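Local coordinates for protein DnaJ homolog subfamily C member 3 (Mus musculus, PDB 3IEG) that acts in the unfolded protein response of the endoplasmic reticulum, binding misfolded proteins through its TPR domain, working as an Hsc70 co-chaperone and inhibiting the kinase GCN2, at residues K232-L237 with M261-S266; C281-E286 with R312-L317; D304-L309 with E330-H335; E324-Y329 with K348-L353. One frame throughout, in Å; residues are numbered along the deposited sequence.

Contact 1: residues K232-L237 with M261-S266; sequences KKLNKL and MKTEPS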
loop_
_atom_site.group_PDB
_atom_site.type_symbol
_atom_site.label_atom_id
_atom_site.label_comp_id
_atom_site.label_asym_id
_atom_site.label_seq_id
_atom_site.Cartn_x
_atom_site.Cartn_y
_atom_site.Cartn_z
ATOM N N LYS A 232 10.020 2.338 17.172
ATOM C CA LYS A 232 10.343 3.648 17.747
ATOM C C LYS A 232 11.810 3.680 18.180
ATOM O O LYS A 232 12.555 4.580 17.760
ATOM C CB LYS A 232 9.421 4.000 18.909
ATOM C CG LYS A 232 9.270 5.485 19.158
ATOM C CD LYS A 232 8.608 5.730 20.504
ATOM C CE LYS A 232 8.929 7.094 21.076
ATOM N NZ LYS A 232 8.079 8.133 20.453
ATOM N N LYS A 233 12.216 2.678 18.970
ATOM C CA LYS A 233 13.603 2.521 19.413
ATOM C C LYS A 233 14.579 2.316 18.255
ATOM O O LYS A 233 15.580 3.018 18.147
ATOM C CB LYS A 233 13.736 1.342 20.377
ATOM C CG LYS A 233 13.279 1.618 21.813
ATOM C CD LYS A 233 13.291 0.325 22.666
ATOM C CE LYS A 233 14.705 -0.266 22.770
ATOM N NZ LYS A 233 14.763 -1.360 23.781
ATOM N N LEU A 234 14.287 1.347 17.396
ATOM C CA LEU A 234 15.141 1.042 16.273
ATOM C C LEU A 234 15.305 2.261 15.381
ATOM O O LEU A 234 16.374 2.490 14.826
ATOM C CB LEU A 234 14.560 -0.121 15.482
ATOM C CG LEU A 234 15.429 -0.931 14.511
ATOM C CD1 LEU A 234 15.245 -0.435 13.101
ATOM C CD2 LEU A 234 16.919 -1.016 14.899
ATOM N N ASN A 235 14.250 3.052 15.268
ATOM C CA ASN A 235 14.276 4.239 14.440
ATOM C C ASN A 235 15.053 5.402 15.057
ATOM O O ASN A 235 15.713 6.143 14.330
ATOM C CB ASN A 235 12.858 4.683 14.097
ATOM C CG ASN A 235 12.836 5.902 13.209
ATOM O OD1 ASN A 235 12.634 7.016 13.678
ATOM N ND2 ASN A 235 13.063 5.698 11.916
ATOM N N LYS A 236 14.952 5.583 16.378
ATOM C CA LYS A 236 15.699 6.647 17.063
ATOM C C LYS A 236 17.184 6.375 16.953
ATOM O O LYS A 236 17.965 7.277 16.653
ATOM C CB LYS A 236 15.315 6.778 18.540
ATOM C CG LYS A 236 14.136 7.709 18.812
ATOM C CD LYS A 236 13.981 8.019 20.332
ATOM C CE LYS A 236 12.512 8.299 20.734
ATOM N NZ LYS A 236 11.871 9.413 19.939
ATOM N N LEU A 237 17.558 5.122 17.178
ATOM C CA LEU A 237 18.940 4.686 17.067
ATOM C C LEU A 237 19.553 5.009 15.709
ATOM O O LEU A 237 20.643 5.564 15.657
ATOM C CB LEU A 237 19.051 3.192 17.373
ATOM C CG LEU A 237 19.262 2.672 18.805
ATOM C CD1 LEU A 237 18.921 3.655 19.945
ATOM C CD2 LEU A 237 18.510 1.356 18.971
HETATM N N MSE A 261 22.134 -3.122 15.321
HETATM C CA MSE A 261 22.145 -4.564 15.050
HETATM C C MSE A 261 21.808 -5.421 16.266
HETATM O O MSE A 261 21.265 -6.509 16.126
HETATM C CB MSE A 261 23.490 -4.992 14.502
HETATM C CG MSE A 261 23.733 -4.513 13.100
HETATM SE SE MSE A 261 25.609 -4.661 12.601
HETATM C CE MSE A 261 25.901 -6.581 12.937
ATOM N N LYS A 262 22.154 -4.939 17.454
ATOM C CA LYS A 262 21.772 -5.613 18.679
ATOM C C LYS A 262 20.242 -5.657 18.744
ATOM O O LYS A 262 19.654 -6.736 18.845
ATOM C CB LYS A 262 22.333 -4.875 19.896
ATOM C CG LYS A 262 23.101 -5.754 20.882
ATOM C CD LYS A 262 24.587 -5.863 20.497
ATOM C CE LYS A 262 25.457 -6.339 21.662
ATOM N NZ LYS A 262 25.210 -7.776 21.999
ATOM N N THR A 263 19.607 -4.488 18.649
ATOM C CA THR A 263 18.160 -4.383 18.839
ATOM C C THR A 263 17.298 -4.942 17.686
ATOM O O THR A 263 16.092 -5.139 17.856
ATOM C CB THR A 263 17.705 -2.985 19.412
ATOM O OG1 THR A 263 16.770 -2.342 18.536
ATOM C CG2 THR A 263 18.867 -2.081 19.612
ATOM N N GLU A 264 17.917 -5.234 16.542
ATOM C CA GLU A 264 17.256 -6.017 15.496
ATOM C C GLU A 264 18.215 -6.946 14.757
ATOM O O GLU A 264 18.668 -6.616 13.669
ATOM C CB GLU A 264 16.502 -5.125 14.506
ATOM C CG GLU A 264 15.714 -5.904 13.449
ATOM C CD GLU A 264 14.874 -7.019 14.043
ATOM O OE1 GLU A 264 13.941 -6.714 14.808
ATOM O OE2 GLU A 264 15.153 -8.203 13.755
ATOM N N PRO A 265 18.506 -8.127 15.338
ATOM C CA PRO A 265 19.477 -9.064 14.757
ATOM C C PRO A 265 18.898 -10.032 13.737
ATOM O O PRO A 265 19.656 -10.644 12.989
ATOM C CB PRO A 265 19.991 -9.840 15.968
ATOM C CG PRO A 265 18.947 -9.645 17.056
ATOM C CD PRO A 265 17.932 -8.639 16.595
ATOM N N SER A 266 17.572 -10.157 13.703
ATOM C CA SER A 266 16.882 -11.129 12.835
ATOM C C SER A 266 16.762 -10.674 11.376
ATOM O O SER A 266 17.085 -11.429 10.455
ATOM C CB SER A 266 15.487 -11.459 13.390
ATOM O OG SER A 266 15.574 -11.936 14.725
#
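L234 carries its CG opposite the backbone N (chi1 -161°), and this swings CD2 across to T263 and E264. L234 CD2 lies 3.9 Å from T263 OG1 and 4.1 Å from E264 CB. The two side chains on the far side meet the leucine at a slant. One helical turn further on, L237 and T263 reach toward each other tip to tip, with L237 CD2 3.5 Å from T263 CG2. T263 spans both leucines, its methyl against L237 and its hydroxyl near both CD2 methyls. L234, L237, T263 and E264 all belong to the seventh TPR repeat. Here the contact draws helix 222-246 against the C-terminal end of helix 250-263, as in the helix-turn-helix hairpin of a TPR. V260, one turn before T263, also touches both leucines. E264 offers only CB to L234. Its chain bends at chi2 (48°) and takes the carboxylate away from helix 222-246. There OE1 bonds to the hydroxyl of Y199 and OE2 accepts from V267 N. A weak bond from S266 N also reaches E264 OE2, at 3.1 Å. T263 O accepts from the side-chain NE2 of Q230, one turn before L234.

Contact 2: residues C281-E286 with R312-L317; sequences CFSKDE and RAEAYL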
loop_
_atom_site.group_PDB
_atom_site.type_symbol
_atom_site.label_atom_id
_atom_site.label_comp_id
_atom_site.label_asym_id
_atom_site.label_seq_id
_atom_site.Cartn_x
_atom_site.Cartn_y
_atom_site.Cartn_z
ATOM N N CYS A 281 31.925 4.803 8.402
ATOM C CA CYS A 281 32.530 5.378 9.605
ATOM C C CYS A 281 34.032 5.184 9.699
ATOM O O CYS A 281 34.769 6.152 9.840
ATOM C CB CYS A 281 31.863 4.849 10.864
ATOM S SG CYS A 281 30.373 5.735 11.222
ATOM N N PHE A 282 34.484 3.941 9.599
ATOM C CA PHE A 282 35.915 3.659 9.637
ATOM C C PHE A 282 36.689 4.367 8.511
ATOM O O PHE A 282 37.735 4.954 8.755
ATOM C CB PHE A 282 36.178 2.150 9.677
ATOM C CG PHE A 282 35.980 1.534 11.048
ATOM C CD1 PHE A 282 36.839 1.857 12.110
ATOM C CD2 PHE A 282 34.958 0.624 11.279
ATOM C CE1 PHE A 282 36.667 1.277 13.390
ATOM C CE2 PHE A 282 34.780 0.039 12.553
ATOM C CZ PHE A 282 35.631 0.369 13.605
ATOM N N SER A 283 36.148 4.347 7.297
ATOM C CA SER A 283 36.754 5.056 6.169
ATOM C C SER A 283 36.995 6.541 6.457
ATOM O O SER A 283 38.113 7.027 6.325
ATOM C CB SER A 283 35.898 4.886 4.911
ATOM O OG SER A 283 36.537 5.438 3.768
ATOM N N LYS A 284 35.941 7.247 6.855
ATOM C CA LYS A 284 36.001 8.689 7.098
ATOM C C LYS A 284 36.786 9.069 8.360
ATOM O O LYS A 284 37.293 10.186 8.471
ATOM C CB LYS A 284 34.588 9.281 7.162
ATOM C CG LYS A 284 33.843 9.338 5.840
ATOM C CD LYS A 284 34.453 10.348 4.854
ATOM C CE LYS A 284 33.586 10.463 3.587
ATOM N NZ LYS A 284 34.371 10.713 2.333
ATOM N N ASP A 285 36.875 8.143 9.307
ATOM C CA ASP A 285 37.664 8.344 10.519
ATOM C C ASP A 285 39.132 8.017 10.230
ATOM O O ASP A 285 39.951 7.902 11.144
ATOM C CB ASP A 285 37.128 7.452 11.645
ATOM C CG ASP A 285 37.471 7.974 13.030
ATOM O OD1 ASP A 285 37.646 9.207 13.190
ATOM O OD2 ASP A 285 37.554 7.143 13.967
ATOM N N GLU A 286 39.446 7.880 8.941
ATOM C CA GLU A 286 40.759 7.460 8.464
ATOM C C GLU A 286 41.369 6.332 9.296
ATOM O O GLU A 286 42.452 6.481 9.863
ATOM C CB GLU A 286 41.703 8.653 8.366
ATOM C CG GLU A 286 41.328 9.623 7.261
ATOM C CD GLU A 286 42.212 10.863 7.231
ATOM O OE1 GLU A 286 42.883 11.161 8.249
ATOM O OE2 GLU A 286 42.218 11.548 6.185
ATOM N N ARG A 312 35.769 1.901 0.561
ATOM C CA ARG A 312 36.932 1.011 0.509
ATOM C C ARG A 312 38.048 1.638 -0.331
ATOM O O ARG A 312 39.211 1.623 0.076
ATOM C CB ARG A 312 36.592 -0.388 -0.007
ATOM C CG ARG A 312 37.742 -1.365 0.214
ATOM C CD ARG A 312 37.351 -2.803 0.027
ATOM N NE ARG A 312 37.154 -3.099 -1.384
ATOM C CZ ARG A 312 36.855 -4.297 -1.874
ATOM N NH1 ARG A 312 36.706 -5.345 -1.066
ATOM N NH2 ARG A 312 36.698 -4.438 -3.181
ATOM N N ALA A 313 37.687 2.199 -1.484
ATOM C CA ALA A 313 38.632 2.953 -2.287
ATOM C C ALA A 313 39.345 3.985 -1.416
ATOM O O ALA A 313 40.559 3.923 -1.255
ATOM C CB ALA A 313 37.930 3.622 -3.459
ATOM N N GLU A 314 38.595 4.913 -0.829
ATOM C CA GLU A 314 39.203 5.925 0.030
ATOM C C GLU A 314 40.167 5.326 1.066
ATOM O O GLU A 314 41.195 5.925 1.376
ATOM C CB GLU A 314 38.142 6.801 0.700
ATOM C CG GLU A 314 37.791 8.071 -0.086
ATOM C CD GLU A 314 36.768 8.967 0.635
ATOM O OE1 GLU A 314 36.942 9.217 1.859
ATOM O OE2 GLU A 314 35.794 9.425 -0.023
ATOM N N ALA A 315 39.850 4.139 1.576
ATOM C CA ALA A 315 40.714 3.477 2.552
ATOM C C ALA A 315 41.990 2.912 1.923
ATOM O O ALA A 315 43.037 2.899 2.566
ATOM C CB ALA A 315 39.961 2.398 3.284
ATOM N N TYR A 316 41.901 2.447 0.675
ATOM C CA TYR A 316 43.070 1.932 -0.053
ATOM C C TYR A 316 44.139 2.993 -0.288
ATOM O O TYR A 316 45.331 2.693 -0.259
ATOM C CB TYR A 316 42.667 1.316 -1.391
ATOM C CG TYR A 316 42.169 -0.101 -1.292
ATOM C CD1 TYR A 316 41.129 -0.552 -2.108
ATOM C CD2 TYR A 316 42.729 -1.000 -0.380
ATOM C CE1 TYR A 316 40.666 -1.850 -2.023
ATOM C CE2 TYR A 316 42.262 -2.311 -0.286
ATOM C CZ TYR A 316 41.234 -2.720 -1.112
ATOM O OH TYR A 316 40.771 -4.010 -1.027
ATOM N N LEU A 317 43.689 4.225 -0.523
ATOM C CA LEU A 317 44.563 5.367 -0.769
ATOM C C LEU A 317 45.416 5.760 0.443
ATOM O O LEU A 317 46.581 6.140 0.285
ATOM C CB LEU A 317 43.743 6.578 -1.240
ATOM C CG LEU A 317 43.051 6.524 -2.604
ATOM C CD1 LEU A 317 42.141 7.735 -2.781
ATOM C CD2 LEU A 317 44.071 6.452 -3.731
#
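K284 and E314 form a salt bridge between helices 268-284 and 306-318. The CB of K284 points away from 312-317, and CG lies anti to the carbonyl carbon (chi1 -71°). A bend at chi2 (-68°) then turns the chain back. CD comes 4.1 Å from E314 OE1, and CE passes 4.0 Å from that same E314 oxygen. At the tip, K284 NZ sits 3.0 Å from E314 OE1 and bonds to its syn lone pair. A second bond from K284 NZ to E314 OE2, also 3.0 Å, is weak. The lysine therefore straddles the open end of the carboxylate, while the glutamate reaches out extended beyond CG. The bridge joins TPR 8 to TPR 9, whose helices stack side by side in a right-handed superhelix typical of TPR arrays. Beneath it the backbones come close, with the CA atoms of S283 and A315 5.6 Å apart. S283 OG touches E314 CB at 3.7 Å, but its bond goes to D311 O, one turn before A315. E286, with positive phi (41°), ends helix 268-284 in a Schellman motif. R312 faces elsewhere, its guanidinium bonded to D328 and S296.

Contact 3: residues D304-L309 with E330-H335; sequences DNVNAL and EAAQEH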
loop_
_atom_site.group_PDB
_atom_site.type_symbol
_atom_site.label_atom_id
_atom_site.label_comp_id
_atom_site.label_asym_id
_atom_site.label_seq_id
_atom_site.Cartn_x
_atom_site.Cartn_y
_atom_site.Cartn_z
ATOM N N ASP A 304 27.897 -4.893 -5.713
ATOM C CA ASP A 304 27.665 -3.658 -6.472
ATOM C C ASP A 304 27.398 -2.410 -5.626
ATOM O O ASP A 304 27.122 -1.346 -6.186
ATOM C CB ASP A 304 26.526 -3.848 -7.483
ATOM C CG ASP A 304 26.885 -4.821 -8.604
ATOM O OD1 ASP A 304 27.964 -4.664 -9.228
ATOM O OD2 ASP A 304 26.077 -5.742 -8.866
ATOM N N ASN A 305 27.473 -2.537 -4.296
ATOM C CA ASN A 305 27.252 -1.406 -3.376
ATOM C C ASN A 305 28.222 -0.248 -3.625
ATOM O O ASN A 305 29.387 -0.305 -3.226
ATOM C CB ASN A 305 27.326 -1.865 -1.910
ATOM C CG ASN A 305 26.903 -0.775 -0.916
ATOM O OD1 ASN A 305 27.327 0.378 -1.007
ATOM N ND2 ASN A 305 26.080 -1.153 0.049
ATOM N N VAL A 306 27.724 0.799 -4.278
ATOM C CA VAL A 306 28.545 1.943 -4.676
ATOM C C VAL A 306 29.235 2.623 -3.477
ATOM O O VAL A 306 30.441 2.897 -3.531
ATOM C CB VAL A 306 27.729 2.962 -5.523
ATOM C CG1 VAL A 306 28.588 4.147 -5.955
ATOM C CG2 VAL A 306 27.136 2.279 -6.746
ATOM N N ASN A 307 28.476 2.877 -2.406
ATOM C CA ASN A 307 29.006 3.512 -1.185
ATOM C C ASN A 307 30.183 2.748 -0.576
ATOM O O ASN A 307 31.196 3.345 -0.193
ATOM C CB ASN A 307 27.909 3.678 -0.127
ATOM C CG ASN A 307 26.824 4.657 -0.541
ATOM O OD1 ASN A 307 27.071 5.613 -1.274
ATOM N ND2 ASN A 307 25.610 4.425 -0.052
ATOM N N ALA A 308 30.032 1.429 -0.503
ATOM C CA ALA A 308 31.059 0.529 0.032
ATOM C C ALA A 308 32.301 0.522 -0.851
ATOM O O ALA A 308 33.427 0.481 -0.345
ATOM C CB ALA A 308 30.502 -0.893 0.194
ATOM N N LEU A 309 32.091 0.565 -2.164
ATOM C CA LEU A 309 33.194 0.647 -3.112
ATOM C C LEU A 309 33.997 1.932 -2.930
ATOM O O LEU A 309 35.225 1.888 -2.819
ATOM C CB LEU A 309 32.691 0.518 -4.549
ATOM C CG LEU A 309 32.264 -0.904 -4.924
ATOM C CD1 LEU A 309 31.464 -0.919 -6.217
ATOM C CD2 LEU A 309 33.474 -1.841 -5.000
ATOM N N GLU A 330 36.406 2.092 -10.476
ATOM C CA GLU A 330 35.959 1.612 -11.782
ATOM C C GLU A 330 34.725 0.710 -11.700
ATOM O O GLU A 330 33.827 0.807 -12.538
ATOM C CB GLU A 330 37.105 0.906 -12.517
ATOM C CG GLU A 330 38.005 1.866 -13.297
ATOM C CD GLU A 330 39.408 1.326 -13.541
ATOM O OE1 GLU A 330 39.674 0.145 -13.219
ATOM O OE2 GLU A 330 40.249 2.092 -14.063
ATOM N N ALA A 331 34.689 -0.156 -10.690
ATOM C CA ALA A 331 33.534 -1.014 -10.435
ATOM C C ALA A 331 32.294 -0.191 -10.069
ATOM O O ALA A 331 31.184 -0.496 -10.515
ATOM C CB ALA A 331 33.855 -2.033 -9.339
ATOM N N ALA A 332 32.493 0.853 -9.265
ATOM C CA ALA A 332 31.410 1.738 -8.868
ATOM C C ALA A 332 30.918 2.551 -10.056
ATOM O O ALA A 332 29.711 2.714 -10.237
ATOM C CB ALA A 332 31.855 2.651 -7.745
ATOM N N GLN A 333 31.856 3.040 -10.867
ATOM C CA GLN A 333 31.543 3.890 -12.019
ATOM C C GLN A 333 30.797 3.120 -13.103
ATOM O O GLN A 333 30.025 3.703 -13.866
ATOM C CB GLN A 333 32.821 4.496 -12.606
ATOM C CG GLN A 333 32.588 5.699 -13.528
ATOM C CD GLN A 333 33.859 6.184 -14.230
ATOM O OE1 GLN A 333 34.710 5.388 -14.642
ATOM N NE2 GLN A 333 33.981 7.497 -14.377
ATOM N N GLU A 334 31.022 1.810 -13.153
ATOM C CA GLU A 334 30.490 0.967 -14.214
ATOM C C GLU A 334 29.004 1.197 -14.500
ATOM O O GLU A 334 28.621 1.335 -15.664
ATOM C CB GLU A 334 30.760 -0.508 -13.925
ATOM C CG GLU A 334 30.620 -1.384 -15.156
ATOM C CD GLU A 334 30.995 -2.828 -14.900
ATOM O OE1 GLU A 334 30.391 -3.461 -14.006
ATOM O OE2 GLU A 334 31.891 -3.340 -15.608
ATOM N N HIS A 335 28.178 1.242 -13.456
ATOM C CA HIS A 335 26.740 1.501 -13.628
ATOM C C HIS A 335 26.344 2.957 -13.365
ATOM O O HIS A 335 25.193 3.337 -13.582
ATOM C CB HIS A 335 25.885 0.543 -12.786
ATOM C CG HIS A 335 25.512 -0.720 -13.501
ATOM N ND1 HIS A 335 26.212 -1.901 -13.347
ATOM C CD2 HIS A 335 24.516 -0.986 -14.381
ATOM C CE1 HIS A 335 25.660 -2.839 -14.098
ATOM N NE2 HIS A 335 24.630 -2.311 -14.735
#
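The peptide group joining A331 to A332 has one face covered by the CD1 methyl of L309. That methyl stands over the plane, 4.0 Å from A331 C and 3.7 Å from A332 N. The other flat group of note is the amide of N305, which turns away from 330-335. A308 N approaches this amide from above, 46° out of the carbonyl plane, and donates to N305 OD1 at 2.9 Å. The N-H points well at the oxygen, with an angle of 165° at the hydrogen. This is an N-cap bond, and it closes off the first turn of helix 306-318. The ND2 of N305 is held by two glutamates, E276 and E302, so both ends of the amide are engaged. The cap thereby fixes the start of the helix that presents V306 and L309.

Those two residues lie one turn apart on the same helix and grip A332. Its CB is 3.9 Å from L309 CD1 and 4.0 Å from V306 CG1. The chi1 of V306 (-179°) sets CG1 anti to the backbone N, on the side that meets this methyl. Both helices belong to TPR 9. The contact joins the beginning of one to the end of the other, the close pairing expected of antiparallel helices in a TPR hairpin. With only a methyl at A332, its CA comes within 5.1 Å of that of V306. A331 adds its CB at the border, 4.1 Å from L309 CD1. L299 of helix 288-301 also packs on L309, and I342 of helix 340-357 touches A332.

Contact 4: residues E324-Y329 with K348-L353; sequences EAIQDY and KAQRLL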
loop_
_atom_site.group_PDB
_atom_site.type_symbol
_atom_site.label_atom_id
_atom_site.label_comp_id
_atom_site.label_asym_id
_atom_site.label_seq_id
_atom_site.Cartn_x
_atom_site.Cartn_y
_atom_site.Cartn_z
ATOM N N GLU A 324 44.367 -0.957 -6.186
ATOM C CA GLU A 324 43.121 -1.463 -5.614
ATOM C C GLU A 324 42.075 -0.361 -5.489
ATOM O O GLU A 324 40.876 -0.613 -5.624
ATOM C CB GLU A 324 43.378 -2.092 -4.245
ATOM C CG GLU A 324 44.030 -3.470 -4.285
ATOM C CD GLU A 324 45.556 -3.425 -4.221
ATOM O OE1 GLU A 324 46.160 -2.355 -4.470
ATOM O OE2 GLU A 324 46.154 -4.481 -3.922
ATOM N N ALA A 325 42.541 0.861 -5.235
ATOM C CA ALA A 325 41.662 2.012 -5.106
ATOM C C ALA A 325 40.984 2.321 -6.430
ATOM O O ALA A 325 39.769 2.504 -6.457
ATOM C CB ALA A 325 42.418 3.222 -4.587
ATOM N N ILE A 326 41.752 2.359 -7.524
ATOM C CA ILE A 326 41.174 2.662 -8.838
ATOM C C ILE A 326 40.242 1.542 -9.305
ATOM O O ILE A 326 39.179 1.804 -9.862
ATOM C CB ILE A 326 42.234 3.042 -9.949
ATOM C CG1 ILE A 326 42.881 1.805 -10.603
ATOM C CG2 ILE A 326 43.247 4.097 -9.438
ATOM C CD1 ILE A 326 44.396 1.642 -10.389
ATOM N N GLN A 327 40.636 0.302 -9.038
ATOM C CA GLN A 327 39.854 -0.863 -9.411
ATOM C C GLN A 327 38.471 -0.841 -8.755
ATOM O O GLN A 327 37.481 -1.243 -9.373
ATOM C CB GLN A 327 40.604 -2.131 -9.034
ATOM C CG GLN A 327 39.995 -3.397 -9.586
ATOM C CD GLN A 327 40.545 -4.631 -8.910
ATOM O OE1 GLN A 327 39.793 -5.430 -8.346
ATOM N NE2 GLN A 327 41.868 -4.787 -8.941
ATOM N N ASP A 328 38.411 -0.364 -7.512
ATOM C CA ASP A 328 37.139 -0.201 -6.804
ATOM C C ASP A 328 36.302 0.976 -7.324
ATOM O O ASP A 328 35.080 0.872 -7.381
ATOM C CB ASP A 328 37.347 -0.113 -5.282
ATOM C CG ASP A 328 37.274 -1.480 -4.587
ATOM O OD1 ASP A 328 36.940 -2.493 -5.238
ATOM O OD2 ASP A 328 37.542 -1.542 -3.372
ATOM N N TYR A 329 36.944 2.082 -7.709
ATOM C CA TYR A 329 36.221 3.213 -8.322
ATOM C C TYR A 329 35.632 2.828 -9.683
ATOM O O TYR A 329 34.497 3.184 -9.996
ATOM C CB TYR A 329 37.098 4.472 -8.464
ATOM C CG TYR A 329 37.142 5.379 -7.244
ATOM C CD1 TYR A 329 38.343 5.628 -6.584
ATOM C CD2 TYR A 329 35.991 5.997 -6.756
ATOM C CE1 TYR A 329 38.395 6.462 -5.462
ATOM C CE2 TYR A 329 36.034 6.831 -5.628
ATOM C CZ TYR A 329 37.239 7.057 -4.989
ATOM O OH TYR A 329 37.302 7.871 -3.883
ATOM N N LYS A 348 41.360 11.520 -8.748
ATOM C CA LYS A 348 42.250 11.825 -7.629
ATOM C C LYS A 348 43.216 10.667 -7.372
ATOM O O LYS A 348 44.424 10.872 -7.265
ATOM C CB LYS A 348 41.467 12.150 -6.359
ATOM C CG LYS A 348 42.327 12.785 -5.293
ATOM C CD LYS A 348 41.729 12.656 -3.922
ATOM C CE LYS A 348 42.756 13.071 -2.881
ATOM N NZ LYS A 348 42.177 13.222 -1.512
ATOM N N ALA A 349 42.668 9.457 -7.283
ATOM C CA ALA A 349 43.454 8.242 -7.084
ATOM C C ALA A 349 44.548 8.110 -8.140
ATOM O O ALA A 349 45.646 7.643 -7.849
ATOM C CB ALA A 349 42.548 7.016 -7.101
ATOM N N GLN A 350 44.226 8.540 -9.359
ATOM C CA GLN A 350 45.142 8.517 -10.482
ATOM C C GLN A 350 46.257 9.550 -10.347
ATOM O O GLN A 350 47.391 9.278 -10.731
ATOM C CB GLN A 350 44.379 8.726 -11.784
ATOM C CG GLN A 350 43.618 7.497 -12.261
ATOM C CD GLN A 350 42.595 7.821 -13.346
ATOM O OE1 GLN A 350 42.390 8.987 -13.704
ATOM N NE2 GLN A 350 41.944 6.786 -13.873
ATOM N N ARG A 351 45.935 10.727 -9.807
ATOM C CA ARG A 351 46.943 11.768 -9.548
ATOM C C ARG A 351 47.920 11.339 -8.454
ATOM O O ARG A 351 49.132 11.521 -8.589
ATOM C CB ARG A 351 46.289 13.108 -9.184
ATOM C CG ARG A 351 46.003 14.013 -10.381
ATOM C CD ARG A 351 45.320 15.339 -9.977
ATOM N NE ARG A 351 43.858 15.227 -9.902
ATOM C CZ ARG A 351 43.144 15.200 -8.772
ATOM N NH1 ARG A 351 43.737 15.288 -7.582
ATOM N NH2 ARG A 351 41.821 15.089 -8.835
ATOM N N LEU A 352 47.381 10.761 -7.382
ATOM C CA LEU A 352 48.197 10.252 -6.290
ATOM C C LEU A 352 49.131 9.141 -6.758
ATOM O O LEU A 352 50.310 9.132 -6.402
ATOM C CB LEU A 352 47.323 9.771 -5.134
ATOM C CG LEU A 352 46.648 10.834 -4.267
ATOM C CD1 LEU A 352 45.485 10.204 -3.524
ATOM C CD2 LEU A 352 47.625 11.470 -3.299
ATOM N N LEU A 353 48.594 8.224 -7.564
ATOM C CA LEU A 353 49.363 7.142 -8.176
ATOM C C LEU A 353 50.548 7.687 -8.971
ATOM O O LEU A 353 51.686 7.260 -8.751
ATOM C CB LEU A 353 48.447 6.290 -9.064
ATOM C CG LEU A 353 48.840 4.961 -9.741
ATOM C CD1 LEU A 353 49.139 5.165 -11.233
ATOM C CD2 LEU A 353 49.965 4.163 -9.018
#
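I326 and A349 make the closest contact here, with I326 CG2 3.8 Å from A349 CB. The same I326 methyl also lies 4.4 Å from Q350 CG, one residue further along. Y329 approaches the methyl of A349 from another direction, its CD1 4.5 Å from A349 CB. The alanine methyl thus faces two side chains one turn apart on helix 322-333. Both of these A349 pairs are apolar contacts, made by carbon against carbon.

The isoleucine is placed by its first torsion. At chi1 82° its CG1 takes the crowded position between the backbone N and the carbonyl carbon, and CG2 is anti to the carbonyl carbon. Q350 passes by I326 with its aliphatic part.

The next layer holds Y329 in position. Its ring also rests on I342 and L346 from earlier turns of helix 340-357, and A313 of helix 306-318 touches it too. L352 and L353, one turn after A349, both reach back to Y322 near the start of helix 322-333.

The segment axes run nearly antiparallel, at 162°, and come within 9.6 Å of each other. Residues 348-353 fall in a region described as a flexible linker in related proteins, yet here they are helical. They pack on TPR 9 as a C-terminal capping helix does at the end of a TPR array.

Following the chain, contact 1 comes first and closes the hairpin of helices 222-246 and 250-263, with its touching residues in TPR 7. It ends before the other three begin. Contact 2 then opens on helix 268-284 and skips helix 288-301 to reach helix 306-318, tying TPR 8 to TPR 9. Contact 3 crosses it, because 304-309 lies between the segments of contact 2 while 330-335 lies beyond them. Contact 4 crosses contact 3 in the same way and brings in helix 340-357. Contacts 2 and 4 are in series, yet they touch where Y316 packs on D328 and E324. Contact 1 stands apart, its centre 26 Å from that of contact 2.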